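Long-range contacts in bromo domain containing protein (Cryptosporidium parvum, PDB 5U9N), which probably reads acetyl-lysine marks on histones or other proteins through its bromodomains, the second of which binds the inhibitor bromosporine: residues L28-P32 against D56-I60; R46-I51 against N109-F113. One frame throughout, in Å; residues are numbered along the deposited sequence.

How the contacts relate
From the N terminus, helix 9-20 leads into the long ZA loop of the bromodomain, which carries residues 28-32, helix 41-50 and the approach to helix 57-65. Contact 1 closes the loop on itself, bringing 28-32 onto the start of helix 57-65, 24 residues on. Contact 2 opens inside that span, at 46-51, and closes 58 residues later on the end of helix 96-113, so the two contacts cross rather than nest. Their centres lie about 15 Å apart. They meet where Phe29 CE1 packs 3.8 Å from Cys110 SG, and both border bromosporine, tying the ZA loop to two bundle helices around one pocket.

Contact 1 (L28-P32 against D56-I60); sequences LFENP and DYITI. With BMF (Bromosporine), chain C.
The ring of Tyr57 receives two neighbours from the 28-32 segment on the same face: the carbonyl oxygen of Phe29 sits above it toward the rim, and Phe29 CB makes a CH-pi contact, 4.0 Å from the ring centroid. At the edge, in the plane of the ring, Glu30 OE1 lies 3.5 Å from Tyr57 CD2. The Phe29 ring carries Leu28 CB over the centre of one face, while Phe107 of helix 96-113 pairs with it edge-to-face.

Glu30 reaches its place by a bend at chi2 (51°), which turns the carboxylate to the edge of the tyrosine ring, its plane 59° from the ring's. There OE2 forms a salt bridge with Arg21, a partner from the loop after helix 9-20. Two nearly straight backbone bonds join the segments: Tyr57 N gives to Phe29 O at 3.0 Å, and Ile58 N to Glu30 O at 3.1 Å.

These donors are the first amides of helix 57-65, which have no carbonyl of an earlier turn to meet. In the left-handed four-helix bundle of bromodomains, the early ZA loop here supplies the missing acceptors. The third amide, Thr59 N, is served from within: Asp56, the N-cap, takes it on OD1 at 3.2 Å, and the same oxygen accepts from Thr59 OG1 at 2.7 Å. The two donors come from one face of the carboxylate plane, fixing its rotation. Pro32 lies across this group, with CG 3.4 Å from Asp56 OD2.

On its far side the loop borders the ligand. Asn31 N donates to the sulfonamide oxygen O07 of bromosporine at 3.3 Å, and Leu28 CD2 packs against the bicyclic-to-aryl junction of the inhibitor. Bromosporine is also hydrogen-bonded to Phe27 O, Ser36 OG and Asn114 OD1.

Contact 2 (R46-I51 against N109-F113); sequences RYKEVI and NCMIF. With BMF (Bromosporine), chain C.
Tyr47 turns an edge onto Phe113, and this edge-to-face pair is the tight part of the contact. CD1 of the tyrosine stands over the centre of the Phe113 ring, 3.7 Å from its CG, with the centroids 4.8 Å apart and the planes at 67°. Val50 closes the rim of the phenylalanine, its CB lying near the ring plane 3.9 Å from Phe113 CD1. Both aromatic side chains have CG anti to the backbone N (chi1 -165° and -170°), which carries each ring across to the other helix.

Ile51, the first residue to leave the helix, links the pair to the neighbouring turn. Its CG1 sits over one face of the Tyr47 ring, while CG2 stands over the face of the Asn109 amide, 3.5 Å from ND2. That nitrogen donates to Glu53 O and, at 3.1 Å, to a water that the Tyr47 hydroxyl also meets, fixing the amide.

In bromodomain terms, a short helix of the ZA loop lies at a steep angle against the end of the helix before the BC loop, on one wall of the bromosporine pocket, probably the acetyl-lysine site. The inhibitor touches this wall: Phe113 CD2 is 3.9 Å from bromosporine N23, and Cys110 SG lies beside N24. Tyr47 probably corresponds to the conserved ZA-loop tyrosine that reaches acetyl-lysine through a water in many bromodomains; the water here joins its hydroxyl to Asn109 and does not touch the inhibitor.

Toward solvent the contact loosens. Ile112 offers CG2 to Val50 CG1 at 4.0 Å, the branched chains passing antiparallel, flank to flank. Exposed Arg46 holds its guanidinium nearly parallel to the Phe113 ring but displaced to the rim; NH1 of Arg46 approaches Phe113 CZ to 3.4 Å, without stacking.

Contact 1 (L28-P32 against D56-I60)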
loop_
_atom_site.group_PDB
_atom_site.type_symbol
_atom_site.label_atom_id
_atom_site.label_comp_id
_atom_site.label_asym_id
_atom_site.label_seq_id
_atom_site.Cartn_x
_atom_site.Cartn_y
_atom_site.Cartn_z
ATOM N N LEU A 28 -1.088 9.870 -3.116
ATOM C CA LEU A 28 -1.725 9.807 -1.789
ATOM C C LEU A 28 -1.068 8.779 -0.885
ATOM O O LEU A 28 -0.885 9.029 0.300
ATOM C CB LEU A 28 -3.224 9.462 -1.919
ATOM C CG LEU A 28 -4.137 10.525 -2.577
ATOM C CD1 LEU A 28 -5.546 9.969 -2.797
ATOM C CD2 LEU A 28 -4.209 11.782 -1.735
ATOM N N PHE A 29 -0.686 7.635 -1.452
ATOM C CA PHE A 29 -0.191 6.502 -0.702
ATOM C C PHE A 29 1.319 6.313 -0.788
ATOM O O PHE A 29 1.822 5.276 -0.324
ATOM C CB PHE A 29 -0.868 5.248 -1.237
ATOM C CG PHE A 29 -2.323 5.454 -1.579
ATOM C CD1 PHE A 29 -3.270 5.613 -0.579
ATOM C CD2 PHE A 29 -2.732 5.572 -2.899
ATOM C CE1 PHE A 29 -4.610 5.798 -0.891
ATOM C CE2 PHE A 29 -4.082 5.748 -3.214
ATOM C CZ PHE A 29 -5.014 5.850 -2.205
ATOM N N GLU A 30 2.054 7.289 -1.339
ATOM C CA GLU A 30 3.483 7.131 -1.572
ATOM C C GLU A 30 4.294 7.298 -0.295
ATOM O O GLU A 30 5.093 6.423 0.037
ATOM C CB GLU A 30 3.957 8.138 -2.633
ATOM C CG GLU A 30 5.408 7.983 -3.050
ATOM C CD GLU A 30 5.816 6.580 -3.441
ATOM O OE1 GLU A 30 4.988 5.873 -4.056
ATOM O OE2 GLU A 30 6.971 6.190 -3.152
ATOM N N ASN A 31 4.101 8.397 0.414
ATOM C CA ASN A 31 4.890 8.689 1.607
ATOM C C ASN A 31 4.002 8.719 2.842
ATOM O O ASN A 31 2.784 8.858 2.713
ATOM C CB ASN A 31 5.622 10.029 1.434
ATOM C CG ASN A 31 6.457 10.071 0.175
ATOM O OD1 ASN A 31 7.345 9.225 -0.039
ATOM N ND2 ASN A 31 6.147 10.999 -0.725
ATOM N N PRO A 32 4.592 8.619 4.061
ATOM C CA PRO A 32 3.759 8.621 5.276
ATOM C C PRO A 32 2.933 9.892 5.445
ATOM O O PRO A 32 3.465 10.999 5.351
ATOM C CB PRO A 32 4.780 8.475 6.415
ATOM C CG PRO A 32 5.973 7.859 5.782
ATOM C CD PRO A 32 6.019 8.414 4.388
ATOM N N ASP A 56 2.596 2.867 3.920
ATOM C CA ASP A 56 2.718 3.523 2.602
ATOM C C ASP A 56 3.721 2.786 1.724
ATOM O O ASP A 56 4.428 1.911 2.204
ATOM C CB ASP A 56 3.120 4.993 2.756
ATOM C CG ASP A 56 4.157 5.203 3.825
ATOM O OD1 ASP A 56 5.352 5.001 3.532
ATOM O OD2 ASP A 56 3.767 5.444 4.992
ATOM N N TYR A 57 3.755 3.129 0.429
ATOM C CA TYR A 57 4.552 2.412 -0.574
ATOM C C TYR A 57 6.027 2.492 -0.319
ATOM O O TYR A 57 6.714 1.488 -0.478
ATOM C CB TYR A 57 4.279 2.952 -1.998
ATOM C CG TYR A 57 2.856 2.808 -2.511
ATOM C CD1 TYR A 57 2.026 1.775 -2.065
ATOM C CD2 TYR A 57 2.374 3.633 -3.519
ATOM C CE1 TYR A 57 0.746 1.598 -2.590
ATOM C CE2 TYR A 57 1.099 3.466 -4.047
ATOM C CZ TYR A 57 0.286 2.450 -3.581
ATOM O OH TYR A 57 -0.967 2.288 -4.123
ATOM N N ILE A 58 6.546 3.675 -0.005
ATOM C CA ILE A 58 7.995 3.824 0.203
ATOM C C ILE A 58 8.425 3.015 1.445
ATOM O O ILE A 58 9.493 2.405 1.424
ATOM C CB ILE A 58 8.410 5.329 0.295
ATOM C CG1 ILE A 58 9.944 5.484 0.132
ATOM C CG2 ILE A 58 7.950 5.983 1.614
ATOM C CD1 ILE A 58 10.512 4.952 -1.253
ATOM N N THR A 59 7.550 2.940 2.482
ATOM C CA THR A 59 7.826 2.156 3.703
ATOM C C THR A 59 7.816 0.644 3.378
ATOM O O THR A 59 8.652 -0.080 3.879
ATOM C CB THR A 59 6.812 2.495 4.808
ATOM O OG1 THR A 59 7.024 3.828 5.227
ATOM C CG2 THR A 59 6.938 1.584 6.011
ATOM N N ILE A 60 6.893 0.192 2.533
ATOM C CA ILE A 60 6.840 -1.216 2.116
ATOM C C ILE A 60 8.069 -1.540 1.257
ATOM O O ILE A 60 8.698 -2.581 1.468
ATOM C CB ILE A 60 5.522 -1.537 1.359
ATOM C CG1 ILE A 60 4.324 -1.450 2.303
ATOM C CG2 ILE A 60 5.596 -2.927 0.730
ATOM C CD1 ILE A 60 2.933 -1.589 1.583
HETATM C C10 BMF C . -2.700 13.284 1.196
HETATM N N12 BMF C . -3.497 11.232 2.030
HETATM C C15 BMF C . -5.874 12.411 3.143
HETATM C C17 BMF C . -7.421 14.220 3.927
HETATM C C20 BMF C . -10.004 16.117 3.747
HETATM C C22 BMF C . -4.924 13.124 2.458
HETATM C C26 BMF C . -3.367 8.265 2.531
HETATM C C28 BMF C . -1.921 15.307 0.150
HETATM C C01 BMF C . 0.318 15.479 -0.996
HETATM C C02 BMF C . -0.724 14.704 -0.228
HETATM C C03 BMF C . -0.537 13.353 0.121
HETATM N N04 BMF C . 0.647 12.663 -0.258
HETATM S S05 BMF C . 1.899 12.321 0.728
HETATM C C06 BMF C . 1.220 11.624 2.183
HETATM O O07 BMF C . 2.682 11.320 0.069
HETATM O O08 BMF C . 2.515 13.566 1.066
HETATM C C09 BMF C . -1.519 12.656 0.814
HETATM C C11 BMF C . -3.736 12.519 1.916
HETATM N N13 BMF C . -4.457 10.527 2.719
HETATM C C14 BMF C . -5.612 11.011 3.293
HETATM N N16 BMF C . -7.073 12.899 3.733
HETATM O O18 BMF C . -8.640 14.280 4.527
HETATM C C19 BMF C . -9.147 15.613 4.878
HETATM O O21 BMF C . -6.763 15.183 3.594
HETATM N N23 BMF C . -6.223 10.019 3.928
HETATM N N24 BMF C . -5.452 8.873 3.753
HETATM C C25 BMF C . -4.419 9.188 3.020
HETATM C C27 BMF C . -2.893 14.619 0.850
#

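Contact 2 (R46-I51 against N109-F113)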
loop_
_atom_site.group_PDB
_atom_site.type_symbol
_atom_site.label_atom_id
_atom_site.label_comp_id
_atom_site.label_asym_id
_atom_site.label_seq_id
_atom_site.Cartn_x
_atom_site.Cartn_y
_atom_site.Cartn_z
ATOM N N ARG A 46 -5.962 13.792 14.390
ATOM C CA ARG A 46 -7.152 12.950 14.346
ATOM C C ARG A 46 -6.779 11.606 13.713
ATOM O O ARG A 46 -7.290 10.579 14.137
ATOM C CB ARG A 46 -8.301 13.633 13.557
ATOM C CG ARG A 46 -9.615 12.815 13.577
ATOM C CD ARG A 46 -10.781 13.493 12.859
ATOM N NE ARG A 46 -10.585 13.579 11.402
ATOM C CZ ARG A 46 -10.086 14.635 10.748
ATOM N NH1 ARG A 46 -9.960 14.607 9.426
ATOM N NH2 ARG A 46 -9.699 15.723 11.415
ATOM N N TYR A 47 -5.831 11.615 12.754
ATOM C CA TYR A 47 -5.369 10.399 12.069
ATOM C C TYR A 47 -4.763 9.386 13.044
ATOM O O TYR A 47 -5.012 8.199 12.899
ATOM C CB TYR A 47 -4.334 10.743 10.987
ATOM C CG TYR A 47 -4.098 9.611 10.013
ATOM C CD1 TYR A 47 -4.891 9.461 8.886
ATOM C CD2 TYR A 47 -3.074 8.694 10.214
ATOM C CE1 TYR A 47 -4.677 8.431 7.984
ATOM C CE2 TYR A 47 -2.869 7.637 9.331
ATOM C CZ TYR A 47 -3.683 7.503 8.222
ATOM O OH TYR A 47 -3.475 6.493 7.309
ATOM N N LYS A 48 -3.955 9.837 14.004
ATOM C CA LYS A 48 -3.336 8.936 14.989
ATOM C C LYS A 48 -4.407 8.274 15.859
ATOM O O LYS A 48 -4.242 7.127 16.278
ATOM C CB LYS A 48 -2.351 9.704 15.894
ATOM C CG LYS A 48 -1.073 10.151 15.209
ATOM C CD LYS A 48 -0.074 10.749 16.239
ATOM C CE LYS A 48 1.325 10.938 15.686
ATOM N NZ LYS A 48 2.352 10.986 16.765
ATOM N N GLU A 49 -5.490 9.015 16.159
ATOM C CA GLU A 49 -6.603 8.512 16.962
ATOM C C GLU A 49 -7.428 7.477 16.162
ATOM O O GLU A 49 -7.808 6.440 16.697
ATOM C CB GLU A 49 -7.504 9.699 17.401
ATOM C CG GLU A 49 -8.357 9.419 18.627
ATOM N N VAL A 50 -7.666 7.749 14.877
ATOM C CA VAL A 50 -8.495 6.902 14.020
ATOM C C VAL A 50 -7.699 5.690 13.501
ATOM O O VAL A 50 -8.221 4.580 13.507
ATOM C CB VAL A 50 -9.079 7.736 12.843
ATOM C CG1 VAL A 50 -9.858 6.851 11.858
ATOM C CG2 VAL A 50 -9.968 8.865 13.365
ATOM N N ILE A 51 -6.443 5.895 13.065
ATOM C CA ILE A 51 -5.640 4.815 12.487
ATOM C C ILE A 51 -4.487 4.375 13.438
ATOM O O ILE A 51 -3.508 5.096 13.583
ATOM C CB ILE A 51 -5.084 5.263 11.123
ATOM C CG1 ILE A 51 -6.242 5.623 10.139
ATOM C CG2 ILE A 51 -4.196 4.173 10.537
ATOM C CD1 ILE A 51 -7.361 4.452 9.906
ATOM N N ASN A 109 -6.977 1.832 5.592
ATOM C CA ASN A 109 -6.802 2.991 6.483
ATOM C C ASN A 109 -7.385 4.237 5.808
ATOM O O ASN A 109 -8.093 5.019 6.437
ATOM C CB ASN A 109 -5.315 3.226 6.799
ATOM C CG ASN A 109 -4.711 2.193 7.711
ATOM O OD1 ASN A 109 -5.407 1.381 8.322
ATOM N ND2 ASN A 109 -3.393 2.196 7.810
ATOM N N CYS A 110 -7.131 4.376 4.521
ATOM C CA CYS A 110 -7.642 5.487 3.747
ATOM C C CYS A 110 -9.167 5.429 3.660
ATOM O O CYS A 110 -9.818 6.457 3.744
ATOM C CB CYS A 110 -7.011 5.498 2.360
ATOM S SG CYS A 110 -7.582 6.843 1.310
ATOM N N MET A 111 -9.726 4.248 3.519
ATOM C CA MET A 111 -11.174 4.093 3.417
ATOM C C MET A 111 -11.859 4.178 4.792
ATOM O O MET A 111 -13.041 4.492 4.836
ATOM C CB MET A 111 -11.520 2.775 2.706
ATOM C CG MET A 111 -11.170 2.819 1.205
ATOM S SD MET A 111 -11.803 1.431 0.276
ATOM C CE MET A 111 -10.534 0.224 0.575
ATOM N N ILE A 112 -11.128 3.980 5.906
ATOM C CA ILE A 112 -11.705 4.196 7.262
ATOM C C ILE A 112 -11.656 5.697 7.622
ATOM O O ILE A 112 -12.580 6.203 8.262
ATOM C CB ILE A 112 -10.964 3.341 8.338
ATOM C CG1 ILE A 112 -11.299 1.874 8.143
ATOM C CG2 ILE A 112 -11.314 3.785 9.797
ATOM C CD1 ILE A 112 -10.369 0.977 8.704
ATOM N N PHE A 113 -10.563 6.387 7.262
ATOM C CA PHE A 113 -10.352 7.774 7.649
ATOM C C PHE A 113 -11.145 8.769 6.787
ATOM O O PHE A 113 -11.526 9.831 7.293
ATOM C CB PHE A 113 -8.846 8.119 7.575
ATOM C CG PHE A 113 -8.478 9.464 8.178
ATOM C CD1 PHE A 113 -8.544 9.670 9.549
ATOM C CD2 PHE A 113 -8.074 10.519 7.371
ATOM C CE1 PHE A 113 -8.241 10.923 10.106
ATOM C CE2 PHE A 113 -7.780 11.769 7.922
ATOM C CZ PHE A 113 -7.853 11.962 9.292
HETATM C C10 BMF C . -2.700 13.284 1.196
HETATM N N12 BMF C . -3.497 11.232 2.030
HETATM C C15 BMF C . -5.874 12.411 3.143
HETATM C C17 BMF C . -7.421 14.220 3.927
HETATM C C20 BMF C . -10.004 16.117 3.747
HETATM C C22 BMF C . -4.924 13.124 2.458
HETATM C C26 BMF C . -3.367 8.265 2.531
HETATM C C28 BMF C . -1.921 15.307 0.150
HETATM C C01 BMF C . 0.318 15.479 -0.996
HETATM C C02 BMF C . -0.724 14.704 -0.228
HETATM C C03 BMF C . -0.537 13.353 0.121
HETATM N N04 BMF C . 0.647 12.663 -0.258
HETATM S S05 BMF C . 1.899 12.321 0.728
HETATM C C06 BMF C . 1.220 11.624 2.183
HETATM O O07 BMF C . 2.682 11.320 0.069
HETATM O O08 BMF C . 2.515 13.566 1.066
HETATM C C09 BMF C . -1.519 12.656 0.814
HETATM C C11 BMF C . -3.736 12.519 1.916
HETATM N N13 BMF C . -4.457 10.527 2.719
HETATM C C14 BMF C . -5.612 11.011 3.293
HETATM N N16 BMF C . -7.073 12.899 3.733
HETATM O O18 BMF C . -8.640 14.280 4.527
HETATM C C19 BMF C . -9.147 15.613 4.878
HETATM O O21 BMF C . -6.763 15.183 3.594
HETATM N N23 BMF C . -6.223 10.019 3.928
HETATM N N24 BMF C . -5.452 8.873 3.753
HETATM C C25 BMF C . -4.419 9.188 3.020
HETATM C C27 BMF C . -2.893 14.619 0.850
HETATM O O HOH W 1 -1.805 4.446 6.403
#